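Long-range contact in proteasome assembly chaperone family protein (Pyrococcus furiosus, PDB 3VR0), which probably activates the archaeal proteasome, although it is a homologue of proteasome assembly factors: residues L57-M71 against V82-S94. Residues are numbered along the deposited sequence; the frame is centred on the assembly and turned at random.
Sequences LKAKKFAELYSPHFM and VELMKNEFYYWKS
F62 and A63 both face F89 across two antiparallel strands, 60-66 and 87-92, a worked example of how a classic beta bulge shifts register without breaking a sheet. F89 O takes a bond from F62 N at 2.9 Å and a weak one from A63 N, while F89 N returns a nearly straight bond (179°) to A63 O. Pairing resumes on both sides, K60 with Y91 and L65 with N87.

The tight part is apolar. The F89 ring turns its edge to L65, its CE2 lying 4.1 Å from L65 CB, and its CD2 meets the A63 methyl. At the bulge F62 holds CG between the backbone N and the carbonyl carbon (chi1 73°), which brings F62 CE2 within 3.8 Å of F89 CB and presents a face to the edge of Y91, the planes 81° apart in an offset T-shaped pair. Past this buried part, at the partly exposed end of the ladder, L57 CD1 sits over the five-membered ring of W92 in a CH-pi contact.

The face carrying K61, E64, E88 and Y90 is polar and partly hydrated. K61 lays CB over the Y90 ring, and its NZ bridges E64 OE1 (3.0 Å) and E88 OE2 (3.2 Å). The extended K86 chain brings NZ within 2.6 Å of E83 OE1, whereas its bond to E64 OE1 is weak. A water donates to both E64 OE2 and E83 OE2, probably easing the repulsion between these carboxylates; E64 OE2 is also bonded to Y25.

Strand 21-24 flanks 60-66 and strand 102-107 flanks 87-92 in the mixed sheet. Helix 116-131 covers the A63, L65 and N87 face, with F129 edge-to-face on F89, while Y66 packs on L202 of the second subunit.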
ATOM      1  N   LEU C  57     -21.094  13.626  30.997  1.00 35.71           N
ATOM      2  CA  LEU C  57     -22.054  12.588  31.254  1.00 34.54           C
ATOM      3  C   LEU C  57     -21.457  11.566  32.214  1.00 33.98           C
ATOM      4  O   LEU C  57     -22.147  10.656  32.658  1.00 34.33           O
ATOM      5  CB  LEU C  57     -22.443  11.913  29.945  1.00 33.76           C
ATOM      6  CG  LEU C  57     -23.351  12.660  28.974  1.00 33.79           C
ATOM      7  CD1 LEU C  57     -23.661  11.734  27.862  1.00 28.72           C
ATOM      8  CD2 LEU C  57     -24.655  13.176  29.601  1.00 34.11           C
ATOM      9  N   LYS C  58     -20.165  11.688  32.498  1.00 33.60           N
ATOM     10  CA  LYS C  58     -19.463  10.670  33.290  1.00 33.47           C
ATOM     11  C   LYS C  58     -19.612   9.277  32.647  1.00 32.38           C
ATOM     12  O   LYS C  58     -19.714   8.251  33.340  1.00 31.39           O
ATOM     13  CB  LYS C  58     -19.950  10.686  34.754  1.00 35.01           C
ATOM     14  CG  LYS C  58     -19.479  11.945  35.568  1.00 38.88           C
ATOM     15  CD  LYS C  58     -19.786  11.785  37.079  1.00 45.59           C
ATOM     16  CE  LYS C  58     -20.303  13.107  37.718  1.00 47.97           C
ATOM     17  NZ  LYS C  58     -21.801  13.033  37.934  1.00 51.81           N
ATOM     18  N   ALA C  59     -19.585   9.261  31.303  1.00 30.02           N
ATOM     19  CA  ALA C  59     -19.666   8.051  30.545  1.00 27.89           C
ATOM     20  C   ALA C  59     -18.524   7.134  30.969  1.00 26.83           C
ATOM     21  O   ALA C  59     -17.442   7.588  31.323  1.00 25.37           O
ATOM     22  CB  ALA C  59     -19.609   8.365  28.996  1.00 28.09           C
ATOM     23  N   LYS C  60     -18.761   5.830  30.925  1.00 25.67           N
ATOM     24  CA  LYS C  60     -17.752   4.902  31.422  1.00 25.64           C
ATOM     25  C   LYS C  60     -17.042   4.170  30.312  1.00 23.81           C
ATOM     26  O   LYS C  60     -17.692   3.624  29.418  1.00 23.22           O
ATOM     27  CB  LYS C  60     -18.445   3.837  32.313  1.00 25.67           C
ATOM     28  CG  LYS C  60     -17.459   3.071  33.166  1.00 33.77           C
ATOM     29  CD  LYS C  60     -17.721   1.576  33.111  1.00 43.00           C
ATOM     30  CE  LYS C  60     -17.244   0.882  34.396  1.00 49.42           C
ATOM     31  NZ  LYS C  60     -15.836   0.356  34.283  1.00 52.61           N
ATOM     32  N   LYS C  61     -15.724   4.083  30.384  1.00 24.01           N
ATOM     33  CA  LYS C  61     -15.021   3.329  29.353  1.00 24.96           C
ATOM     34  C   LYS C  61     -15.265   1.821  29.470  1.00 24.35           C
ATOM     35  O   LYS C  61     -15.035   1.271  30.544  1.00 23.28           O
ATOM     36  CB  LYS C  61     -13.531   3.517  29.440  1.00 24.69           C
ATOM     37  CG  LYS C  61     -12.846   2.629  28.400  1.00 28.64           C
ATOM     38  CD  LYS C  61     -11.447   3.094  28.023  1.00 34.71           C
ATOM     39  CE  LYS C  61     -10.455   2.789  29.099  1.00 37.69           C
ATOM     40  NZ  LYS C  61      -9.111   3.285  28.657  1.00 44.43           N
ATOM     41  N   PHE C  62     -15.624   1.160  28.360  1.00 22.76           N
ATOM     42  CA  PHE C  62     -15.823  -0.299  28.382  1.00 22.08           C
ATOM     43  C   PHE C  62     -15.122  -1.162  27.340  1.00 22.49           C
ATOM     44  O   PHE C  62     -15.160  -2.398  27.466  1.00 23.13           O
ATOM     45  CB  PHE C  62     -17.292  -0.668  28.385  1.00 21.14           C
ATOM     46  CG  PHE C  62     -18.015  -0.447  27.056  1.00 19.69           C
ATOM     47  CD1 PHE C  62     -18.426  -1.516  26.305  1.00 14.37           C
ATOM     48  CD2 PHE C  62     -18.323   0.844  26.616  1.00 19.16           C
ATOM     49  CE1 PHE C  62     -19.121  -1.337  25.164  1.00 19.08           C
ATOM     50  CE2 PHE C  62     -19.046   1.041  25.470  1.00 18.50           C
ATOM     51  CZ  PHE C  62     -19.420  -0.043  24.725  1.00 21.96           C
ATOM     52  N   ALA C  63     -14.515  -0.552  26.314  1.00 20.81           N
ATOM     53  CA  ALA C  63     -13.755  -1.317  25.320  1.00 20.86           C
ATOM     54  C   ALA C  63     -12.663  -0.457  24.663  1.00 21.59           C
ATOM     55  O   ALA C  63     -12.771   0.755  24.622  1.00 19.99           O
ATOM     56  CB  ALA C  63     -14.685  -1.863  24.250  1.00 18.69           C
ATOM     57  N   GLU C  64     -11.610  -1.087  24.164  1.00 22.62           N
ATOM     58  CA  GLU C  64     -10.709  -0.335  23.328  1.00 25.34           C
ATOM     59  C   GLU C  64     -10.292  -1.066  22.049  1.00 24.32           C
ATOM     60  O   GLU C  64     -10.289  -2.310  21.980  1.00 23.60           O
ATOM     61  CB  GLU C  64      -9.575   0.386  24.129  1.00 26.19           C
ATOM     62  CG  GLU C  64      -8.733  -0.430  24.973  1.00 33.48           C
ATOM     63  CD  GLU C  64      -8.063   0.373  26.128  1.00 41.22           C
ATOM     64  OE1 GLU C  64      -8.310   1.604  26.325  1.00 43.05           O
ATOM     65  OE2 GLU C  64      -7.262  -0.265  26.837  1.00 45.16           O
ATOM     66  N   LEU C  65     -10.061  -0.271  21.005  1.00 22.83           N
ATOM     67  CA  LEU C  65      -9.789  -0.818  19.675  1.00 22.24           C
ATOM     68  C   LEU C  65      -8.325  -0.603  19.318  1.00 22.32           C
ATOM     69  O   LEU C  65      -7.805   0.485  19.464  1.00 22.93           O
ATOM     70  CB  LEU C  65     -10.729  -0.177  18.658  1.00 21.52           C
ATOM     71  CG  LEU C  65     -10.675  -0.655  17.205  1.00 23.53           C
ATOM     72  CD1 LEU C  65     -12.031  -0.443  16.510  1.00 21.29           C
ATOM     73  CD2 LEU C  65      -9.511   0.076  16.405  1.00 20.01           C
ATOM     74  N   TYR C  66      -7.658  -1.639  18.860  1.00 21.64           N
ATOM     75  CA  TYR C  66      -6.330  -1.492  18.327  1.00 22.09           C
ATOM     76  C   TYR C  66      -6.348  -2.005  16.899  1.00 21.90           C
ATOM     77  O   TYR C  66      -7.099  -2.925  16.572  1.00 22.20           O
ATOM     78  CB  TYR C  66      -5.345  -2.358  19.129  1.00 22.98           C
ATOM     79  CG  TYR C  66      -5.277  -1.972  20.626  1.00 22.88           C
ATOM     80  CD1 TYR C  66      -4.438  -0.957  21.054  1.00 21.53           C
ATOM     81  CD2 TYR C  66      -6.104  -2.607  21.576  1.00 23.68           C
ATOM     82  CE1 TYR C  66      -4.379  -0.593  22.415  1.00 25.88           C
ATOM     83  CE2 TYR C  66      -6.064  -2.252  22.965  1.00 22.30           C
ATOM     84  CZ  TYR C  66      -5.208  -1.262  23.365  1.00 24.74           C
ATOM     85  OH  TYR C  66      -5.119  -0.930  24.707  1.00 30.24           O
ATOM     86  N   SER C  67      -5.466  -1.460  16.073  1.00 20.37           N
ATOM     87  CA  SER C  67      -5.425  -1.837  14.669  1.00 19.70           C
ATOM     88  C   SER C  67      -4.029  -1.849  14.087  1.00 18.40           C
ATOM     89  O   SER C  67      -3.280  -0.885  14.248  1.00 18.48           O
ATOM     90  CB  SER C  67      -6.226  -0.823  13.867  1.00 18.30           C
ATOM     91  OG  SER C  67      -6.260  -1.276  12.519  1.00 22.84           O
ATOM     92  N   PRO C  68      -3.694  -2.906  13.368  1.00 19.07           N
ATOM     93  CA  PRO C  68      -2.416  -3.014  12.642  1.00 19.47           C
ATOM     94  C   PRO C  68      -2.416  -2.091  11.395  1.00 21.16           C
ATOM     95  O   PRO C  68      -1.381  -1.994  10.729  1.00 21.10           O
ATOM     96  CB  PRO C  68      -2.374  -4.512  12.219  1.00 18.82           C
ATOM     97  CG  PRO C  68      -3.980  -4.828  12.030  1.00 19.02           C
ATOM     98  CD  PRO C  68      -4.498  -4.160  13.285  1.00 19.30           C
ATOM     99  N   HIS C  69      -3.542  -1.411  11.103  1.00 20.46           N
ATOM    100  CA  HIS C  69      -3.614  -0.380  10.050  1.00 21.82           C
ATOM    101  C   HIS C  69      -3.341   1.010  10.601  1.00 23.56           C
ATOM    102  O   HIS C  69      -3.257   1.959   9.818  1.00 24.39           O
ATOM    103  CB  HIS C  69      -4.971  -0.372   9.359  1.00 19.95           C
ATOM    104  CG  HIS C  69      -5.229  -1.630   8.594  1.00 23.84           C
ATOM    105  ND1 HIS C  69      -4.763  -1.825   7.306  1.00 17.97           N
ATOM    106  CD2 HIS C  69      -5.855  -2.784   8.951  1.00 22.24           C
ATOM    107  CE1 HIS C  69      -5.104  -3.037   6.902  1.00 24.13           C
ATOM    108  NE2 HIS C  69      -5.773  -3.638   7.875  1.00 23.51           N
ATOM    109  N   PHE C  70      -3.215   1.150  11.933  1.00 22.84           N
ATOM    110  CA  PHE C  70      -2.876   2.455  12.506  1.00 22.50           C
ATOM    111  C   PHE C  70      -1.381   2.683  12.318  1.00 23.00           C
ATOM    112  O   PHE C  70      -0.644   1.738  12.062  1.00 23.28           O
ATOM    113  CB  PHE C  70      -3.193   2.491  14.010  1.00 21.58           C
ATOM    114  CG  PHE C  70      -4.673   2.621  14.336  1.00 21.32           C
ATOM    115  CD1 PHE C  70      -5.587   3.048  13.370  1.00 21.12           C
ATOM    116  CD2 PHE C  70      -5.140   2.355  15.635  1.00 20.22           C
ATOM    117  CE1 PHE C  70      -6.985   3.212  13.691  1.00 21.53           C
ATOM    118  CE2 PHE C  70      -6.536   2.479  15.966  1.00 19.55           C
ATOM    119  CZ  PHE C  70      -7.450   2.916  14.982  1.00 19.39           C
ATOM    120  N   MET C  71      -0.906   3.908  12.487  1.00 23.65           N
ATOM    121  CA  MET C  71       0.546   4.165  12.399  1.00 23.76           C
ATOM    122  C   MET C  71       1.339   3.223  13.331  1.00 24.42           C
ATOM    123  O   MET C  71       0.915   2.919  14.480  1.00 23.20           O
ATOM    124  CB  MET C  71       0.826   5.632  12.716  1.00 24.14           C
ATOM    125  CG  MET C  71       2.307   6.026  12.705  1.00 26.53           C
ATOM    126  SD  MET C  71       3.107   5.739  11.107  1.00 32.37           S
ATOM    127  CE  MET C  71       4.747   6.084  11.772  1.00 32.27           C
ATOM    128  N   VAL C  82       4.219   3.654  27.855  1.00 34.14           N
ATOM    129  CA  VAL C  82       3.935   3.524  26.419  1.00 32.95           C
ATOM    130  C   VAL C  82       2.664   2.718  26.127  1.00 32.59           C
ATOM    131  O   VAL C  82       2.322   1.780  26.852  1.00 33.20           O
ATOM    132  CB  VAL C  82       5.124   2.897  25.618  1.00 32.89           C
ATOM    133  CG1 VAL C  82       6.346   3.778  25.685  1.00 32.62           C
ATOM    134  CG2 VAL C  82       5.469   1.471  26.097  1.00 31.93           C
ATOM    135  N   GLU C  83       1.984   3.079  25.040  1.00 31.67           N
ATOM    136  CA  GLU C  83       0.825   2.367  24.569  1.00 30.14           C
ATOM    137  C   GLU C  83       0.605   2.521  23.044  1.00 28.57           C
ATOM    138  O   GLU C  83       0.689   3.613  22.507  1.00 26.86           O
ATOM    139  CB  GLU C  83      -0.413   2.878  25.303  1.00 30.49           C
ATOM    140  CG  GLU C  83      -1.595   1.965  25.196  1.00 33.79           C
ATOM    141  CD  GLU C  83      -2.728   2.351  26.156  1.00 40.47           C
ATOM    142  OE1 GLU C  83      -2.949   3.560  26.381  1.00 40.38           O
ATOM    143  OE2 GLU C  83      -3.418   1.431  26.657  1.00 44.29           O
ATOM    144  N   LEU C  84       0.250   1.427  22.377  1.00 27.03           N
ATOM    145  CA  LEU C  84      -0.212   1.495  21.008  1.00 25.82           C
ATOM    146  C   LEU C  84      -1.303   2.541  20.843  1.00 25.92           C
ATOM    147  O   LEU C  84      -2.024   2.893  21.802  1.00 25.08           O
ATOM    148  CB  LEU C  84      -0.760   0.145  20.564  1.00 25.36           C
ATOM    149  CG  LEU C  84       0.185  -1.036  20.437  1.00 24.61           C
ATOM    150  CD1 LEU C  84      -0.679  -2.242  20.101  1.00 23.59           C
ATOM    151  CD2 LEU C  84       1.231  -0.807  19.352  1.00 21.91           C
ATOM    152  N   MET C  85      -1.435   3.016  19.610  1.00 24.17           N
ATOM    153  CA  MET C  85      -2.520   3.892  19.279  1.00 24.33           C
ATOM    154  C   MET C  85      -3.819   3.103  19.264  1.00 23.33           C
ATOM    155  O   MET C  85      -3.824   1.885  18.981  1.00 22.23           O
ATOM    156  CB  MET C  85      -2.232   4.603  17.965  1.00 25.89           C
ATOM    157  CG  MET C  85      -1.006   5.607  18.145  1.00 27.05           C
ATOM    158  SD  MET C  85      -0.978   6.840  16.888  1.00 40.02           S
ATOM    159  CE  MET C  85      -0.611   5.707  15.610  1.00 30.53           C
ATOM    160  N   LYS C  86      -4.902   3.775  19.630  1.00 22.08           N
ATOM    161  CA  LYS C  86      -6.118   3.053  19.945  1.00 23.05           C
ATOM    162  C   LYS C  86      -7.320   3.969  19.834  1.00 22.96           C
ATOM    163  O   LYS C  86      -7.172   5.212  19.741  1.00 23.22           O
ATOM    164  CB  LYS C  86      -6.000   2.463  21.382  1.00 23.08           C
ATOM    165  CG  LYS C  86      -6.090   3.563  22.501  1.00 25.05           C
ATOM    166  CD  LYS C  86      -5.716   3.018  23.915  1.00 29.24           C
ATOM    167  CE  LYS C  86      -5.965   4.107  24.961  1.00 32.17           C
ATOM    168  NZ  LYS C  86      -5.588   3.630  26.322  1.00 37.40           N
ATOM    169  N   ASN C  87      -8.496   3.361  19.761  1.00 22.24           N
ATOM    170  CA  ASN C  87      -9.745   4.083  19.956  1.00 23.03           C
ATOM    171  C   ASN C  87     -10.368   3.517  21.251  1.00 23.68           C
ATOM    172  O   ASN C  87     -10.024   2.381  21.677  1.00 22.93           O
ATOM    173  CB  ASN C  87     -10.708   3.884  18.781  1.00 21.77           C
ATOM    174  CG  ASN C  87     -10.142   4.406  17.446  1.00 24.28           C
ATOM    175  OD1 ASN C  87     -10.677   4.063  16.392  1.00 24.04           O
ATOM    176  ND2 ASN C  87      -9.060   5.234  17.491  1.00 19.65           N
ATOM    177  N   GLU C  88     -11.280   4.281  21.846  1.00 23.09           N
ATOM    178  CA  GLU C  88     -11.865   3.908  23.121  1.00 24.32           C
ATOM    179  C   GLU C  88     -13.337   4.031  22.984  1.00 23.13           C
ATOM    180  O   GLU C  88     -13.806   4.990  22.363  1.00 23.63           O
ATOM    181  CB  GLU C  88     -11.401   4.857  24.221  1.00 25.41           C
ATOM    182  CG  GLU C  88      -9.907   4.799  24.516  1.00 32.11           C
ATOM    183  CD  GLU C  88      -9.475   5.822  25.595  1.00 45.63           C
ATOM    184  OE1 GLU C  88     -10.029   6.971  25.655  1.00 49.87           O
ATOM    185  OE2 GLU C  88      -8.575   5.472  26.403  1.00 50.19           O
ATOM    186  N   PHE C  89     -14.073   3.066  23.532  1.00 20.96           N
ATOM    187  CA  PHE C  89     -15.517   3.151  23.574  1.00 20.51           C
ATOM    188  C   PHE C  89     -15.966   3.417  25.019  1.00 21.53           C
ATOM    189  O   PHE C  89     -15.487   2.749  25.950  1.00 21.04           O
ATOM    190  CB  PHE C  89     -16.161   1.846  23.102  1.00 19.80           C
ATOM    191  CG  PHE C  89     -15.928   1.526  21.665  1.00 17.56           C
ATOM    192  CD1 PHE C  89     -16.919   1.819  20.689  1.00 18.74           C
ATOM    193  CD2 PHE C  89     -14.769   0.876  21.271  1.00 19.00           C
ATOM    194  CE1 PHE C  89     -16.720   1.470  19.342  1.00 21.87           C
ATOM    195  CE2 PHE C  89     -14.553   0.536  19.891  1.00 19.38           C
ATOM    196  CZ  PHE C  89     -15.515   0.823  18.951  1.00 19.17           C
ATOM    197  N   TYR C  90     -16.878   4.385  25.185  1.00 21.83           N
ATOM    198  CA  TYR C  90     -17.470   4.737  26.480  1.00 23.18           C
ATOM    199  C   TYR C  90     -18.963   4.516  26.386  1.00 23.90           C
ATOM    200  O   TYR C  90     -19.551   4.675  25.303  1.00 24.96           O
ATOM    201  CB  TYR C  90     -17.232   6.224  26.814  1.00 24.31           C
ATOM    202  CG  TYR C  90     -15.791   6.539  27.111  1.00 24.79           C
ATOM    203  CD1 TYR C  90     -15.350   6.719  28.407  1.00 27.45           C
ATOM    204  CD2 TYR C  90     -14.867   6.632  26.083  1.00 26.94           C
ATOM    205  CE1 TYR C  90     -14.004   6.987  28.668  1.00 31.76           C
ATOM    206  CE2 TYR C  90     -13.544   6.902  26.324  1.00 29.25           C
ATOM    207  CZ  TYR C  90     -13.114   7.068  27.606  1.00 32.39           C
ATOM    208  OH  TYR C  90     -11.784   7.336  27.805  1.00 38.20           O
ATOM    209  N   TYR C  91     -19.613   4.162  27.485  1.00 23.47           N
ATOM    210  CA  TYR C  91     -21.078   4.122  27.408  1.00 23.66           C
ATOM    211  C   TYR C  91     -21.745   5.013  28.455  1.00 24.13           C
ATOM    212  O   TYR C  91     -21.158   5.352  29.503  1.00 23.13           O
ATOM    213  CB  TYR C  91     -21.594   2.683  27.553  1.00 23.57           C
ATOM    214  CG  TYR C  91     -21.573   2.172  29.007  1.00 23.61           C
ATOM    215  CD1 TYR C  91     -22.700   2.322  29.849  1.00 25.95           C
ATOM    216  CD2 TYR C  91     -20.431   1.578  29.519  1.00 24.96           C
ATOM    217  CE1 TYR C  91     -22.686   1.841  31.180  1.00 30.08           C
ATOM    218  CE2 TYR C  91     -20.388   1.082  30.807  1.00 28.92           C
ATOM    219  CZ  TYR C  91     -21.515   1.233  31.650  1.00 31.68           C
ATOM    220  OH  TYR C  91     -21.431   0.741  32.923  1.00 33.10           O
ATOM    221  N   TRP C  92     -22.993   5.350  28.180  1.00 25.00           N
ATOM    222  CA  TRP C  92     -23.792   6.079  29.168  1.00 27.21           C
ATOM    223  C   TRP C  92     -25.127   5.399  29.215  1.00 27.38           C
ATOM    224  O   TRP C  92     -25.739   5.150  28.162  1.00 28.09           O
ATOM    225  CB  TRP C  92     -23.985   7.535  28.774  1.00 26.69           C
ATOM    226  CG  TRP C  92     -24.783   8.372  29.714  1.00 26.85           C
ATOM    227  CD1 TRP C  92     -24.354   8.911  30.922  1.00 25.32           C
ATOM    228  CD2 TRP C  92     -26.127   8.845  29.516  1.00 25.57           C
ATOM    229  NE1 TRP C  92     -25.362   9.691  31.458  1.00 24.10           N
ATOM    230  CE2 TRP C  92     -26.459   9.651  30.634  1.00 24.84           C
ATOM    231  CE3 TRP C  92     -27.100   8.642  28.509  1.00 27.73           C
ATOM    232  CZ2 TRP C  92     -27.719  10.281  30.767  1.00 23.25           C
ATOM    233  CZ3 TRP C  92     -28.347   9.270  28.634  1.00 28.56           C
ATOM    234  CH2 TRP C  92     -28.644  10.089  29.780  1.00 25.06           C
ATOM    235  N   LYS C  93     -25.554   5.051  30.427  1.00 27.84           N
ATOM    236  CA  LYS C  93     -26.868   4.415  30.586  1.00 28.48           C
ATOM    237  C   LYS C  93     -27.842   5.510  30.984  1.00 28.76           C
ATOM    238  O   LYS C  93     -27.604   6.222  31.935  1.00 28.26           O
ATOM    239  CB  LYS C  93     -26.804   3.291  31.629  1.00 28.37           C
ATOM    240  CG  LYS C  93     -28.123   2.478  31.803  1.00 31.01           C
ATOM    241  CD  LYS C  93     -28.036   1.517  33.034  1.00 31.75           C
ATOM    242  CE  LYS C  93     -29.374   0.731  33.246  1.00 33.97           C
ATOM    243  NZ  LYS C  93     -30.054   0.232  32.001  1.00 30.94           N
ATOM    244  N   SER C  94     -28.909   5.700  30.224  1.00 30.86           N
ATOM    245  CA  SER C  94     -29.880   6.726  30.610  1.00 33.61           C
ATOM    246  C   SER C  94     -30.577   6.387  31.951  1.00 35.70           C
ATOM    247  O   SER C  94     -30.894   5.216  32.204  1.00 34.80           O
ATOM    248  CB  SER C  94     -30.956   6.853  29.553  1.00 33.84           C
ATOM    249  OG  SER C  94     -31.988   7.686  30.043  1.00 36.60           O
TER
HETATM  250  O   HOH W   1      -5.297   0.911  28.310  1.00 50.54           O
HETATM  251  O   HOH W   2      -2.724  -1.029  25.652  1.00 30.49           O
HETATM  252  O   HOH W   3      -3.066  -0.203  17.284  1.00 18.46           O
HETATM  253  O   HOH W   4      -0.235   2.012  16.997  1.00 26.57           O